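Local coordinates for diaminopimelate decarboxylase (PDB 2QGH), which catalyses the pyridoxal-phosphate-dependent decarboxylation of meso-diaminopimelate to L-lysine, the last step of bacterial lysine biosynthesis, at residues I160-H165 and F204-Q209. Numbering follows the deposited sequence.
Sequences IDAKTH and FHIGSQ. With PLP (pyridoxal-5'-phosphate), chain B; LYS (lysine), chain C.
Thr164 and Ala162 pack against the backbone of Ile206-Ser208 where two loops meet at the C-terminal end of the parallel eight-stranded (βα)8 barrel that binds pyridoxal phosphate. Segment 160-165 lies in the loop after strand 150-155; segment 204-209 lies in the loop after the neighbouring strand 197-203. Their touching parts run in nearly the same direction, 16° apart.

The one direct hydrogen bond between the two segments is Thr164 OG1 to Ser208 O, donated at 2.7 Å and approaching almost straight down the carbonyl, with a C=O...OG1 angle of 172°. The hydroxyl stands anti to the backbone N (chi1 -177°), which turns it onto that oxygen. Ile168 and Thr170, farther along the same loop, continue the backbone pairing with Ser208 and Ile206. A water forms a second, indirect link, donating to Ile160 O and Ile206 O and accepting from Ala162 N, so three backbone groups of the two segments share it.

Apolar packing is small. The Ala162 methyl lies over the Ile206 carbonyl, its CB 3.0 Å from Ile206 O, and touches the Ile206 side chain at CG1, 4.0 Å away. Gly207 continues the chain beside the methyl, its CA 4.1 Å from Ala162 CB.

On its other flank, segment 204-209 lines the active site. The His205 imidazole lies over one face of the cofactor pyridine ring, NE2 coming within 3.3 Å of PLP C4A, while Gly207 N sits above the opposite face of the imidazole; His205 ND1 is hydrogen-bonded to Gly244 N. The bound lysine is in van der Waals reach of Ser208, whose CB lies 3.9 Å from LYS CD. Arg282 NH2 is a second partner of Ser208 OG, and the same hydroxyl donates to PLP O3P at 2.7 Å.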
ATOM      1  N   ILE A 160       8.915  -7.895  25.407  1.00 41.15           N
ATOM      2  CA  ILE A 160       7.581  -8.122  25.947  1.00 41.75           C
ATOM      3  C   ILE A 160       6.537  -8.134  24.825  1.00 42.24           C
ATOM      4  O   ILE A 160       6.534  -7.270  23.946  1.00 42.31           O
ATOM      5  CB  ILE A 160       7.198  -7.038  26.983  1.00 41.94           C
ATOM      6  CG1 ILE A 160       8.199  -7.038  28.142  1.00 39.73           C
ATOM      7  CG2 ILE A 160       5.794  -7.302  27.518  1.00 43.27           C
ATOM      8  CD1 ILE A 160       7.975  -5.927  29.142  1.00 37.28           C
ATOM      9  N   ASP A 161       5.659  -9.132  24.863  1.00 42.23           N
ATOM     10  CA  ASP A 161       4.598  -9.294  23.872  1.00 41.35           C
ATOM     11  C   ASP A 161       3.486  -8.272  24.138  1.00 40.17           C
ATOM     12  O   ASP A 161       2.836  -8.309  25.180  1.00 39.84           O
ATOM     13  CB  ASP A 161       4.047 -10.722  23.965  1.00 42.35           C
ATOM     14  CG  ASP A 161       2.991 -11.018  22.921  1.00 42.87           C
ATOM     15  OD1 ASP A 161       3.280 -11.797  21.987  1.00 43.31           O
ATOM     16  OD2 ASP A 161       1.873 -10.475  23.038  1.00 41.50           O
ATOM     17  N   ALA A 162       3.269  -7.363  23.192  1.00 39.12           N
ATOM     18  CA  ALA A 162       2.246  -6.330  23.350  1.00 39.13           C
ATOM     19  C   ALA A 162       0.815  -6.858  23.196  1.00 39.34           C
ATOM     20  O   ALA A 162      -0.155  -6.149  23.488  1.00 38.22           O
ATOM     21  CB  ALA A 162       2.495  -5.205  22.354  1.00 38.92           C
ATOM     22  N   LYS A 163       0.688  -8.100  22.739  1.00 38.46           N
ATOM     23  CA  LYS A 163      -0.615  -8.725  22.547  1.00 39.03           C
ATOM     24  C   LYS A 163      -1.475  -7.978  21.527  1.00 38.95           C
ATOM     25  O   LYS A 163      -2.578  -7.522  21.840  1.00 38.79           O
ATOM     26  CB  LYS A 163      -1.368  -8.825  23.884  1.00 39.27           C
ATOM     27  CG  LYS A 163      -0.751  -9.798  24.890  1.00 41.27           C
ATOM     28  CD  LYS A 163      -1.661 -10.002  26.097  1.00 43.10           C
ATOM     29  CE  LYS A 163      -3.024 -10.542  25.665  1.00 47.23           C
ATOM     30  NZ  LYS A 163      -3.940 -10.820  26.809  1.00 49.52           N
ATOM     31  N   THR A 164      -0.963  -7.868  20.305  1.00 37.60           N
ATOM     32  CA  THR A 164      -1.670  -7.190  19.230  1.00 37.59           C
ATOM     33  C   THR A 164      -1.449  -7.961  17.924  1.00 37.36           C
ATOM     34  O   THR A 164      -1.121  -9.148  17.945  1.00 36.36           O
ATOM     35  CB  THR A 164      -1.160  -5.736  19.086  1.00 38.12           C
ATOM     36  OG1 THR A 164      -1.915  -5.051  18.081  1.00 36.29           O
ATOM     37  CG2 THR A 164       0.318  -5.726  18.718  1.00 38.82           C
ATOM     38  N   HIS A 165      -1.643  -7.296  16.791  1.00 38.60           N
ATOM     39  CA  HIS A 165      -1.435  -7.942  15.497  1.00 39.79           C
ATOM     40  C   HIS A 165       0.081  -8.047  15.286  1.00 40.01           C
ATOM     41  O   HIS A 165       0.822  -7.103  15.562  1.00 39.56           O
ATOM     42  CB  HIS A 165      -2.083  -7.115  14.374  1.00 39.22           C
ATOM     43  CG  HIS A 165      -2.055  -7.782  13.031  1.00 39.29           C
ATOM     44  ND1 HIS A 165      -0.882  -8.079  12.366  1.00 39.42           N
ATOM     45  CD2 HIS A 165      -3.059  -8.213  12.228  1.00 38.43           C
ATOM     46  CE1 HIS A 165      -1.165  -8.663  11.216  1.00 37.75           C
ATOM     47  NE2 HIS A 165      -2.479  -8.756  11.108  1.00 38.39           N
ATOM     48  N   PHE A 204      11.006   3.309  24.614  1.00 19.00           N
ATOM     49  CA  PHE A 204      10.480   1.993  24.285  1.00 19.08           C
ATOM     50  C   PHE A 204       9.109   2.116  23.635  1.00 20.47           C
ATOM     51  O   PHE A 204       8.343   3.041  23.923  1.00 20.73           O
ATOM     52  CB  PHE A 204      10.392   1.082  25.520  1.00 16.93           C
ATOM     53  CG  PHE A 204       9.268   1.427  26.470  1.00 18.16           C
ATOM     54  CD1 PHE A 204       9.520   2.140  27.641  1.00 15.26           C
ATOM     55  CD2 PHE A 204       7.962   1.010  26.210  1.00 16.20           C
ATOM     56  CE1 PHE A 204       8.490   2.425  28.534  1.00 14.37           C
ATOM     57  CE2 PHE A 204       6.934   1.293  27.096  1.00 14.35           C
ATOM     58  CZ  PHE A 204       7.199   2.005  28.265  1.00 14.14           C
ATOM     59  N   HIS A 205       8.823   1.188  22.732  1.00 19.80           N
ATOM     60  CA  HIS A 205       7.540   1.146  22.043  1.00 19.81           C
ATOM     61  C   HIS A 205       7.286  -0.322  21.730  1.00 18.76           C
ATOM     62  O   HIS A 205       7.914  -0.881  20.831  1.00 15.91           O
ATOM     63  CB  HIS A 205       7.585   1.955  20.750  1.00 20.60           C
ATOM     64  CG  HIS A 205       6.277   1.974  20.027  1.00 22.64           C
ATOM     65  ND1 HIS A 205       5.216   2.751  20.436  1.00 22.46           N
ATOM     66  CD2 HIS A 205       5.823   1.233  18.989  1.00 23.73           C
ATOM     67  CE1 HIS A 205       4.163   2.487  19.683  1.00 23.94           C
ATOM     68  NE2 HIS A 205       4.505   1.569  18.797  1.00 24.65           N
ATOM     69  N   ILE A 206       6.368  -0.941  22.469  1.00 19.05           N
ATOM     70  CA  ILE A 206       6.091  -2.365  22.295  1.00 21.18           C
ATOM     71  C   ILE A 206       5.044  -2.804  21.272  1.00 22.25           C
ATOM     72  O   ILE A 206       4.911  -4.007  21.012  1.00 24.08           O
ATOM     73  CB  ILE A 206       5.737  -3.029  23.654  1.00 22.17           C
ATOM     74  CG1 ILE A 206       4.497  -2.375  24.262  1.00 20.96           C
ATOM     75  CG2 ILE A 206       6.913  -2.909  24.607  1.00 21.55           C
ATOM     76  CD1 ILE A 206       3.938  -3.112  25.465  1.00 20.22           C
ATOM     77  N   GLY A 207       4.306  -1.860  20.688  1.00 21.82           N
ATOM     78  CA  GLY A 207       3.305  -2.233  19.703  1.00 19.52           C
ATOM     79  C   GLY A 207       2.256  -1.169  19.439  1.00 20.69           C
ATOM     80  O   GLY A 207       2.279  -0.094  20.040  1.00 17.27           O
ATOM     81  N   SER A 208       1.328  -1.477  18.534  1.00 20.43           N
ATOM     82  CA  SER A 208       0.258  -0.553  18.171  1.00 21.08           C
ATOM     83  C   SER A 208      -1.126  -1.185  18.349  1.00 23.00           C
ATOM     84  O   SER A 208      -1.268  -2.408  18.328  1.00 25.31           O
ATOM     85  CB  SER A 208       0.429  -0.097  16.716  1.00 19.64           C
ATOM     86  OG  SER A 208      -0.521   0.896  16.378  1.00 15.68           O
ATOM     87  N   GLN A 209      -2.140  -0.340  18.515  1.00 24.15           N
ATOM     88  CA  GLN A 209      -3.516  -0.794  18.698  1.00 25.28           C
ATOM     89  C   GLN A 209      -3.593  -1.749  19.883  1.00 26.09           C
ATOM     90  O   GLN A 209      -4.171  -2.827  19.791  1.00 27.32           O
ATOM     91  CB  GLN A 209      -4.017  -1.472  17.415  1.00 25.62           C
ATOM     92  CG  GLN A 209      -5.468  -2.003  17.447  1.00 25.27           C
ATOM     93  CD  GLN A 209      -6.484  -0.968  17.895  1.00 26.31           C
ATOM     94  OE1 GLN A 209      -6.356   0.216  17.598  1.00 25.44           O
ATOM     95  NE2 GLN A 209      -7.512  -1.418  18.605  1.00 29.02           N
TER
HETATM   96  N1  PLP B 406       6.115   5.715  18.344  1.00 17.02           N
HETATM   97  C2  PLP B 406       6.842   4.747  17.620  1.00 17.99           C
HETATM   98  C2A PLP B 406       8.308   4.637  17.773  1.00 17.22           C
HETATM   99  C3  PLP B 406       6.112   3.887  16.705  1.00 19.36           C
HETATM  100  O3  PLP B 406       6.774   2.933  15.957  1.00 21.26           O
HETATM  101  C4  PLP B 406       4.731   4.013  16.563  1.00 19.36           C
HETATM  102  C4A PLP B 406       4.071   2.911  15.811  1.00 18.04           C
HETATM  103  C5  PLP B 406       4.019   4.988  17.276  1.00 17.41           C
HETATM  104  C6  PLP B 406       4.725   5.839  18.210  1.00 17.69           C
HETATM  105  C5A PLP B 406       2.625   5.390  17.047  1.00 18.10           C
HETATM  106  O4P PLP B 406       1.773   4.474  17.696  1.00 17.92           O
HETATM  107  P   PLP B 406       0.316   4.598  17.624  1.00 17.17           P
HETATM  108  O1P PLP B 406      -0.342   5.142  16.318  1.00 16.63           O
HETATM  109  O2P PLP B 406      -0.023   5.557  18.849  1.00 17.77           O
HETATM  110  O3P PLP B 406      -0.242   3.139  17.840  1.00 17.91           O
HETATM  111  N   LYS C 407       0.212   0.928  10.002  1.00 19.82           N
HETATM  112  CA  LYS C 407      -0.306   0.180  11.190  1.00 22.77           C
HETATM  113  C   LYS C 407      -1.834   0.170  11.188  1.00 23.07           C
HETATM  114  O   LYS C 407      -2.405   0.538  10.141  1.00 24.45           O
HETATM  115  CB  LYS C 407       0.226   0.822  12.484  1.00 20.42           C
HETATM  116  CG  LYS C 407       1.735   0.704  12.636  1.00 18.80           C
HETATM  117  CD  LYS C 407       2.292   1.631  13.700  1.00 18.36           C
HETATM  118  CE  LYS C 407       3.804   1.446  13.811  1.00 19.60           C
HETATM  119  NZ  LYS C 407       4.495   2.430  14.711  1.00 20.66           N
HETATM  120  OXT LYS C 407      -2.442  -0.201  12.217  1.00 22.80           O
HETATM  121  O   HOH W   1       5.553  -6.930  21.435  1.00 28.08           O